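PDB 3I7T: RidA family protein, which is of unknown function but belongs to the YjgF/YER057c/UK114 (RidA) family and assembles as a homotrimer. Local coordinates for residues V66-S77 with P95-L105; V31-D39 with R46-I54. One frame throughout, in Å; residues are numbered along the deposited sequence.

Interaction 1 (V66-S77 with P95-L105); sequences VVRTRIYVTDIS and PVTSMVEVTAL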
loop_
_atom_site.group_PDB
_atom_site.type_symbol
_atom_site.label_atom_id
_atom_site.label_comp_id
_atom_site.label_asym_id
_atom_site.label_seq_id
_atom_site.Cartn_x
_atom_site.Cartn_y
_atom_site.Cartn_z
ATOM N N VAL A 66 -13.817 -3.135 6.990
ATOM C CA VAL A 66 -12.531 -2.538 6.633
ATOM C C VAL A 66 -11.441 -2.856 7.686
ATOM O O VAL A 66 -11.633 -2.617 8.884
ATOM C CB VAL A 66 -12.693 -1.009 6.433
ATOM C CG1 VAL A 66 -11.321 -0.318 6.326
ATOM C CG2 VAL A 66 -13.581 -0.735 5.218
ATOM N N VAL A 67 -10.327 -3.434 7.247
ATOM C CA VAL A 67 -9.257 -3.804 8.169
ATOM C C VAL A 67 -8.078 -2.859 8.014
ATOM O O VAL A 67 -7.251 -2.731 8.928
ATOM C CB VAL A 67 -8.762 -5.268 7.970
ATOM C CG1 VAL A 67 -9.875 -6.294 8.334
ATOM C CG2 VAL A 67 -8.249 -5.487 6.544
ATOM N N ARG A 68 -7.994 -2.218 6.853
ATOM C CA ARG A 68 -6.924 -1.257 6.586
ATOM C C ARG A 68 -7.378 -0.076 5.737
ATOM O O ARG A 68 -8.084 -0.248 4.735
ATOM C CB ARG A 68 -5.716 -1.927 5.902
ATOM C CG ARG A 68 -4.619 -0.895 5.540
ATOM C CD ARG A 68 -3.485 -1.426 4.637
ATOM N NE ARG A 68 -2.731 -2.565 5.171
ATOM C CZ ARG A 68 -1.685 -2.468 5.997
ATOM N NH1 ARG A 68 -1.276 -1.284 6.453
ATOM N NH2 ARG A 68 -1.054 -3.564 6.398
ATOM N N THR A 69 -6.970 1.127 6.138
ATOM C CA THR A 69 -7.028 2.290 5.251
ATOM C C THR A 69 -5.612 2.818 5.039
ATOM O O THR A 69 -4.700 2.539 5.827
ATOM C CB THR A 69 -7.913 3.423 5.801
ATOM O OG1 THR A 69 -7.448 3.791 7.107
ATOM C CG2 THR A 69 -9.378 3.004 5.892
ATOM N N ARG A 70 -5.421 3.574 3.961
ATOM C CA ARG A 70 -4.133 4.209 3.707
ATOM C C ARG A 70 -4.477 5.557 3.148
ATOM O O ARG A 70 -5.292 5.646 2.222
ATOM C CB ARG A 70 -3.309 3.401 2.706
ATOM C CG ARG A 70 -1.931 3.991 2.412
ATOM C CD ARG A 70 -1.070 3.036 1.550
ATOM N NE ARG A 70 -0.675 1.845 2.305
ATOM C CZ ARG A 70 -1.203 0.634 2.142
ATOM N NH1 ARG A 70 -0.777 -0.369 2.886
ATOM N NH2 ARG A 70 -2.139 0.418 1.232
ATOM N N ILE A 71 -3.883 6.597 3.737
ATOM C CA ILE A 71 -4.234 7.974 3.436
ATOM C C ILE A 71 -3.035 8.746 2.892
ATOM O O ILE A 71 -2.011 8.850 3.557
ATOM C CB ILE A 71 -4.751 8.692 4.712
ATOM C CG1 ILE A 71 -5.920 7.916 5.338
ATOM C CG2 ILE A 71 -5.141 10.151 4.407
ATOM C CD1 ILE A 71 -6.320 8.432 6.687
ATOM N N TYR A 72 -3.170 9.258 1.672
ATOM C CA TYR A 72 -2.200 10.171 1.089
ATOM C C TYR A 72 -2.727 11.590 1.168
ATOM O O TYR A 72 -3.832 11.867 0.703
ATOM C CB TYR A 72 -1.961 9.831 -0.384
ATOM C CG TYR A 72 -1.660 8.375 -0.637
ATOM C CD1 TYR A 72 -0.383 7.875 -0.443
ATOM C CD2 TYR A 72 -2.649 7.501 -1.068
ATOM C CE1 TYR A 72 -0.087 6.536 -0.664
ATOM C CE2 TYR A 72 -2.365 6.155 -1.296
ATOM C CZ TYR A 72 -1.076 5.683 -1.089
ATOM O OH TYR A 72 -0.771 4.348 -1.308
ATOM N N VAL A 73 -1.919 12.490 1.713
ATOM C CA VAL A 73 -2.293 13.889 1.794
ATOM C C VAL A 73 -1.233 14.773 1.151
ATOM O O VAL A 73 -0.050 14.410 1.096
ATOM C CB VAL A 73 -2.543 14.336 3.240
ATOM C CG1 VAL A 73 -3.795 13.686 3.777
ATOM C CG2 VAL A 73 -1.315 14.029 4.127
ATOM N N THR A 74 -1.643 15.939 0.659
ATOM C CA THR A 74 -0.666 16.842 0.078
ATOM C C THR A 74 -0.057 17.759 1.146
ATOM O O THR A 74 0.983 18.363 0.923
ATOM C CB THR A 74 -1.211 17.649 -1.141
ATOM O OG1 THR A 74 -2.356 18.432 -0.763
ATOM C CG2 THR A 74 -1.570 16.701 -2.289
ATOM N N ASP A 75 -0.692 17.852 2.309
ATOM C CA ASP A 75 -0.127 18.633 3.400
ATOM C C ASP A 75 -0.362 17.941 4.728
ATOM O O ASP A 75 -1.435 18.080 5.326
ATOM C CB ASP A 75 -0.726 20.032 3.443
ATOM C CG ASP A 75 -0.133 20.875 4.553
ATOM O OD1 ASP A 75 0.576 20.299 5.414
ATOM O OD2 ASP A 75 -0.370 22.107 4.565
ATOM N N ILE A 76 0.633 17.186 5.179
ATOM C CA ILE A 76 0.459 16.360 6.371
ATOM C C ILE A 76 0.372 17.211 7.649
ATOM O O ILE A 76 0.010 16.714 8.722
ATOM C CB ILE A 76 1.563 15.264 6.495
ATOM C CG1 ILE A 76 1.047 14.073 7.325
ATOM C CG2 ILE A 76 2.864 15.849 7.051
ATOM C CD1 ILE A 76 1.800 12.817 7.085
ATOM N N SER A 77 0.696 18.495 7.542
ATOM C CA SER A 77 0.520 19.368 8.692
ATOM C C SER A 77 -0.970 19.525 9.004
ATOM O O SER A 77 -1.346 20.003 10.081
ATOM C CB SER A 77 1.202 20.727 8.482
ATOM O OG SER A 77 0.400 21.607 7.724
ATOM N N PRO A 95 -9.802 0.220 11.870
ATOM C CA PRO A 95 -8.885 -0.493 11.014
ATOM C C PRO A 95 -7.488 0.058 11.295
ATOM O O PRO A 95 -7.363 1.075 11.980
ATOM C CB PRO A 95 -9.344 -0.069 9.617
ATOM C CG PRO A 95 -9.791 1.362 9.811
ATOM C CD PRO A 95 -10.437 1.365 11.187
ATOM N N VAL A 96 -6.440 -0.596 10.806
ATOM C CA VAL A 96 -5.109 0.033 10.840
ATOM C C VAL A 96 -5.063 1.119 9.764
ATOM O O VAL A 96 -5.823 1.058 8.796
ATOM C CB VAL A 96 -3.991 -0.995 10.613
ATOM C CG1 VAL A 96 -4.212 -2.225 11.529
ATOM C CG2 VAL A 96 -3.929 -1.399 9.120
ATOM N N THR A 97 -4.230 2.146 9.938
ATOM C CA THR A 97 -3.995 3.086 8.840
ATOM C C THR A 97 -2.553 3.488 8.733
ATOM O O THR A 97 -1.727 3.157 9.583
ATOM C CB THR A 97 -4.619 4.492 9.014
ATOM O OG1 THR A 97 -5.353 4.618 10.232
ATOM C CG2 THR A 97 -5.413 4.909 7.813
ATOM N N SER A 98 -2.300 4.267 7.690
ATOM C CA SER A 98 -1.065 5.022 7.533
ATOM C C SER A 98 -1.451 6.340 6.928
ATOM O O SER A 98 -2.453 6.414 6.239
ATOM C CB SER A 98 -0.096 4.294 6.607
ATOM O OG SER A 98 0.039 2.956 7.047
ATOM N N MET A 99 -0.662 7.380 7.180
ATOM C CA MET A 99 -0.888 8.656 6.522
ATOM C C MET A 99 0.451 9.203 6.111
ATOM O O MET A 99 1.317 9.412 6.955
ATOM C CB MET A 99 -1.567 9.643 7.472
ATOM C CG MET A 99 -2.039 10.923 6.808
ATOM S SD MET A 99 -2.571 12.193 8.002
ATOM C CE MET A 99 -4.029 11.408 8.667
ATOM N N VAL A 100 0.635 9.442 4.819
ATOM C CA VAL A 100 1.892 10.032 4.372
ATOM C C VAL A 100 1.656 11.179 3.418
ATOM O O VAL A 100 0.658 11.232 2.706
ATOM C CB VAL A 100 2.810 9.038 3.653
ATOM C CG1 VAL A 100 3.240 7.919 4.605
ATOM C CG2 VAL A 100 2.124 8.501 2.392
ATOM N N GLU A 101 2.605 12.095 3.391
ATOM C CA GLU A 101 2.475 13.214 2.501
ATOM C C GLU A 101 3.090 12.885 1.147
ATOM O O GLU A 101 4.208 12.367 1.073
ATOM C CB GLU A 101 3.151 14.421 3.111
ATOM C CG GLU A 101 2.822 15.701 2.418
ATOM C CD GLU A 101 3.431 16.860 3.142
ATOM O OE1 GLU A 101 2.911 17.237 4.213
ATOM O OE2 GLU A 101 4.444 17.377 2.650
ATOM N N VAL A 102 2.359 13.189 0.077
ATOM C CA VAL A 102 2.897 13.043 -1.279
ATOM C C VAL A 102 3.055 14.411 -1.959
ATOM O O VAL A 102 2.420 15.384 -1.554
ATOM C CB VAL A 102 2.023 12.102 -2.140
ATOM C CG1 VAL A 102 2.094 10.682 -1.592
ATOM C CG2 VAL A 102 0.578 12.594 -2.183
ATOM N N THR A 103 3.880 14.484 -2.997
ATOM C CA THR A 103 4.044 15.758 -3.688
ATOM C C THR A 103 2.771 16.182 -4.406
ATOM O O THR A 103 2.415 17.355 -4.379
ATOM C CB THR A 103 5.253 15.779 -4.663
ATOM O OG1 THR A 103 5.231 14.611 -5.494
ATOM C CG2 THR A 103 6.559 15.822 -3.892
ATOM N N ALA A 104 2.079 15.230 -5.031
ATOM C CA ALA A 104 0.855 15.534 -5.782
ATOM C C ALA A 104 -0.098 14.343 -5.871
ATOM O O ALA A 104 0.328 13.200 -5.791
ATOM C CB ALA A 104 1.209 16.029 -7.193
ATOM N N LEU A 105 -1.392 14.625 -6.018
ATOM C CA LEU A 105 -2.362 13.618 -6.435
ATOM C C LEU A 105 -2.693 13.861 -7.918
ATOM O O LEU A 105 -2.122 14.754 -8.541
ATOM C CB LEU A 105 -3.618 13.643 -5.544
ATOM C CG LEU A 105 -3.328 13.424 -4.052
ATOM C CD1 LEU A 105 -4.505 13.813 -3.163
ATOM C CD2 LEU A 105 -2.859 11.996 -3.755
HETATM O O HOH W 1 -2.236 1.401 6.350
HETATM O O HOH W 2 2.832 18.321 -1.259
#

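Interaction 2 (V31-D39 with R46-I54); sequences VAGTTGSGD and RDALRRIEI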
loop_
_atom_site.group_PDB
_atom_site.type_symbol
_atom_site.label_atom_id
_atom_site.label_comp_id
_atom_site.label_asym_id
_atom_site.label_seq_id
_atom_site.Cartn_x
_atom_site.Cartn_y
_atom_site.Cartn_z
ATOM N N VAL A 31 -10.444 -1.794 -2.351
ATOM C CA VAL A 31 -10.981 -0.567 -2.891
ATOM C C VAL A 31 -9.837 0.300 -3.436
ATOM O O VAL A 31 -8.773 0.450 -2.801
ATOM C CB VAL A 31 -11.821 0.175 -1.815
ATOM C CG1 VAL A 31 -12.535 1.417 -2.397
ATOM C CG2 VAL A 31 -12.859 -0.782 -1.220
ATOM N N ALA A 32 -10.065 0.852 -4.628
ATOM C CA ALA A 32 -9.118 1.747 -5.294
ATOM C C ALA A 32 -8.801 2.980 -4.451
ATOM O O ALA A 32 -9.585 3.361 -3.580
ATOM C CB ALA A 32 -9.703 2.200 -6.657
ATOM N N GLY A 33 -7.659 3.607 -4.726
ATOM C CA GLY A 33 -7.393 4.945 -4.186
ATOM C C GLY A 33 -8.588 5.812 -4.535
ATOM O O GLY A 33 -9.027 5.857 -5.695
ATOM N N THR A 34 -9.134 6.492 -3.532
ATOM C CA THR A 34 -10.321 7.290 -3.737
ATOM C C THR A 34 -10.123 8.731 -3.320
ATOM O O THR A 34 -9.699 8.997 -2.206
ATOM C CB THR A 34 -11.474 6.743 -2.892
ATOM O OG1 THR A 34 -11.636 5.350 -3.188
ATOM C CG2 THR A 34 -12.763 7.503 -3.204
ATOM N N THR A 35 -10.470 9.666 -4.200
ATOM C CA THR A 35 -10.433 11.070 -3.822
ATOM C C THR A 35 -11.849 11.598 -3.636
ATOM O O THR A 35 -12.847 10.900 -3.898
ATOM C CB THR A 35 -9.704 11.920 -4.867
ATOM O OG1 THR A 35 -10.383 11.792 -6.120
ATOM C CG2 THR A 35 -8.260 11.471 -5.024
ATOM N N GLY A 36 -11.949 12.838 -3.182
ATOM C CA GLY A 36 -13.251 13.394 -2.857
ATOM C C GLY A 36 -13.489 14.760 -3.445
ATOM O O GLY A 36 -12.552 15.516 -3.677
ATOM N N SER A 37 -14.758 15.062 -3.698
ATOM C CA SER A 37 -15.170 16.407 -4.054
ATOM C C SER A 37 -15.195 17.268 -2.790
ATOM O O SER A 37 -15.139 16.757 -1.670
ATOM C CB SER A 37 -16.551 16.394 -4.725
ATOM O OG SER A 37 -16.618 15.410 -5.748
ATOM N N GLY A 38 -15.275 18.575 -2.964
ATOM C CA GLY A 38 -15.227 19.471 -1.818
ATOM C C GLY A 38 -14.056 20.424 -1.918
ATOM O O GLY A 38 -13.052 20.125 -2.566
ATOM N N ASP A 39 -14.189 21.572 -1.267
ATOM C CA ASP A 39 -13.222 22.652 -1.408
ATOM C C ASP A 39 -12.012 22.483 -0.503
ATOM O O ASP A 39 -10.921 22.942 -0.841
ATOM C CB ASP A 39 -13.885 24.011 -1.145
ATOM N N ARG A 46 -14.310 13.465 3.882
ATOM C CA ARG A 46 -15.641 12.909 4.092
ATOM C C ARG A 46 -16.168 12.306 2.799
ATOM O O ARG A 46 -16.724 11.208 2.794
ATOM C CB ARG A 46 -16.612 13.966 4.625
ATOM C CG ARG A 46 -16.340 14.372 6.080
ATOM C CD ARG A 46 -17.487 15.212 6.675
ATOM N NE ARG A 46 -17.806 16.352 5.818
ATOM C CZ ARG A 46 -17.332 17.584 5.987
ATOM N NH1 ARG A 46 -16.515 17.863 6.999
ATOM N NH2 ARG A 46 -17.682 18.542 5.142
ATOM N N ASP A 47 -15.979 13.022 1.699
ATOM C CA ASP A 47 -16.492 12.574 0.406
ATOM C C ASP A 47 -15.747 11.343 -0.099
ATOM O O ASP A 47 -16.343 10.447 -0.712
ATOM C CB ASP A 47 -16.423 13.714 -0.615
ATOM C CG ASP A 47 -17.321 13.473 -1.816
ATOM O OD1 ASP A 47 -18.544 13.257 -1.611
ATOM O OD2 ASP A 47 -16.810 13.483 -2.957
ATOM N N ALA A 48 -14.442 11.277 0.167
ATOM C CA ALA A 48 -13.668 10.098 -0.223
ATOM C C ALA A 48 -14.171 8.886 0.539
ATOM O O ALA A 48 -14.268 7.795 -0.015
ATOM C CB ALA A 48 -12.164 10.310 0.009
ATOM N N LEU A 49 -14.513 9.081 1.810
ATOM C CA LEU A 49 -14.977 7.964 2.634
ATOM C C LEU A 49 -16.384 7.554 2.259
ATOM O O LEU A 49 -16.724 6.378 2.348
ATOM C CB LEU A 49 -14.904 8.306 4.122
ATOM C CG LEU A 49 -13.489 8.418 4.701
ATOM C CD1 LEU A 49 -13.478 8.894 6.170
ATOM C CD2 LEU A 49 -12.757 7.103 4.549
ATOM N N ARG A 50 -17.203 8.519 1.835
ATOM C CA ARG A 50 -18.537 8.196 1.344
ATOM C C ARG A 50 -18.451 7.309 0.097
ATOM O O ARG A 50 -19.208 6.356 -0.035
ATOM C CB ARG A 50 -19.353 9.451 1.031
ATOM C CG ARG A 50 -20.847 9.149 0.853
ATOM C CD ARG A 50 -21.508 10.097 -0.122
ATOM N N ARG A 51 -17.540 7.631 -0.815
ATOM C CA ARG A 51 -17.365 6.852 -2.029
ATOM C C ARG A 51 -16.807 5.453 -1.742
ATOM O O ARG A 51 -17.200 4.469 -2.374
ATOM C CB ARG A 51 -16.472 7.602 -3.017
ATOM C CG ARG A 51 -17.083 8.905 -3.520
ATOM C CD ARG A 51 -16.022 9.831 -4.142
ATOM N NE ARG A 51 -16.625 11.150 -4.378
ATOM C CZ ARG A 51 -17.361 11.452 -5.448
ATOM N NH1 ARG A 51 -17.549 10.551 -6.404
ATOM N NH2 ARG A 51 -17.887 12.659 -5.573
ATOM N N ILE A 52 -15.884 5.362 -0.797
ATOM C CA ILE A 52 -15.434 4.044 -0.338
ATOM C C ILE A 52 -16.597 3.180 0.160
ATOM O O ILE A 52 -16.712 2.012 -0.220
ATOM C CB ILE A 52 -14.345 4.190 0.719
ATOM C CG1 ILE A 52 -13.095 4.725 0.025
ATOM C CG2 ILE A 52 -14.058 2.845 1.415
ATOM C CD1 ILE A 52 -11.995 5.163 0.941
ATOM N N GLU A 53 -17.457 3.758 0.999
ATOM C CA GLU A 53 -18.652 3.067 1.471
ATOM C C GLU A 53 -19.539 2.609 0.311
ATOM O O GLU A 53 -19.982 1.468 0.286
ATOM C CB GLU A 53 -19.455 3.968 2.415
ATOM C CG GLU A 53 -20.597 3.233 3.108
ATOM C CD GLU A 53 -21.223 4.017 4.268
ATOM O OE1 GLU A 53 -21.435 5.239 4.138
ATOM O OE2 GLU A 53 -21.543 3.395 5.302
ATOM N N ILE A 54 -19.787 3.500 -0.647
ATOM C CA ILE A 54 -20.628 3.176 -1.795
ATOM C C ILE A 54 -20.035 2.000 -2.576
ATOM O O ILE A 54 -20.755 1.063 -2.972
ATOM C CB ILE A 54 -20.787 4.395 -2.731
ATOM C CG1 ILE A 54 -21.556 5.518 -2.029
ATOM C CG2 ILE A 54 -21.490 3.996 -4.037
ATOM C CD1 ILE A 54 -21.634 6.801 -2.870
#

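Interaction 1 (V66-S77 with P95-L105)
Val67 O takes the N-H of Val96, and from there to Val102 N on Val73 O six backbone hydrogen bonds join the two segments in parallel, the axes of strands 66-73 and 99-101 diverging by 23°. This is the pairing of a beta-alpha-beta crossover whose linking helix, 79-90, packs on the face carrying Ile71 and Met99. On that face CG2 of Ile71 meets Met99 CG at 4.0 Å. The Met99 chain runs extended through chi2 (-170°), carrying SD to 4.1 Å from Ile76 CG1. On the other face Tyr72 and Val100 run side by side, ring atom CD1 touching Val100 CG2, while Val102 CG1 comes to the same CD1 at 3.9 Å. The Arg68 guanidinium has Val96 CG2 over one face, 3.7 Å above its plane and offset toward the rim. At its edge, in plane, NH1 gives a proton to a water, which donates in turn to Thr69 O and Ser98 OG, while NH2 pairs with Asp117 of the second subunit. Arg70 and Ser98 both reach Glu115 of that subunit, placing the sheet face that carries Arg68, Arg70 and Tyr72, away from helix 79-90, at the trimer interface. Past the strands the chain folds back over Glu101, whose OE1 points at Ile76 N, though the modelled 2.5 Å is doubtfully short; beside it Asp75 OD1 accepts the Ser77 N-H at 2.8 Å in an Asx turn.

Interaction 2 (V31-D39 with R46-I54)
Here a strand packs on a helix: Val31, Thr34 and the loop after them lie against helix 41-58, which backs the sheet, and the short axes of strand 31-35 and helix 46-54 pass 7.2 Å apart at 139°. At the apolar end Val31 CG1 meets Ile52 CG1 at 4.1 Å. Thr34 divides its two branches: OG1 lies 3.6 Å from Ile52 CG1 and donates back to Ala32 O, while CG2, anti to the backbone N (chi1 -54° for OG1), drops between Ala48 O and Arg51 CB. Ala48 CB faces Thr34 O, and Gly36 follows with its CA 3.6 Å from Asp47 OD2, the backbone close against the helix. The polar end centres on Asp47. Its OD2 receives the Ser37 N-H at 2.7 Å from the anti side, somewhat out of the carboxylate plane. Arg51, one helical turn on, forms a salt bridge, gripping the same oxygen side-on with NE and NH2 and keeping it in the guanidinium plane. Three N-H groups thus converge on one oxygen, an arrangement that would favour the charged carboxylate and fix the rotation of both side chains against the loop at Ser37.

After strands 4-7 and 22-25, strand 28-35 leads through a short loop into helix 41-58, and interaction 2 closes this connection by laying the helix back on the strand it came from. The chain then enters strand 66-73, passes through helix 79-90 and returns at 95-105, where interaction 1 closes the crossover. The two loops follow in series, neither nested nor crossed, with centres 13 Å apart and no touch between them. Strand 112-119 lies between strands 28-35 and 66-73, uniting both contacts in one sheet. The trimer links them again: Arg68 donates through NH1 to Val31 O of the second subunit, so interaction 1 of one chain meets interaction 2 of another.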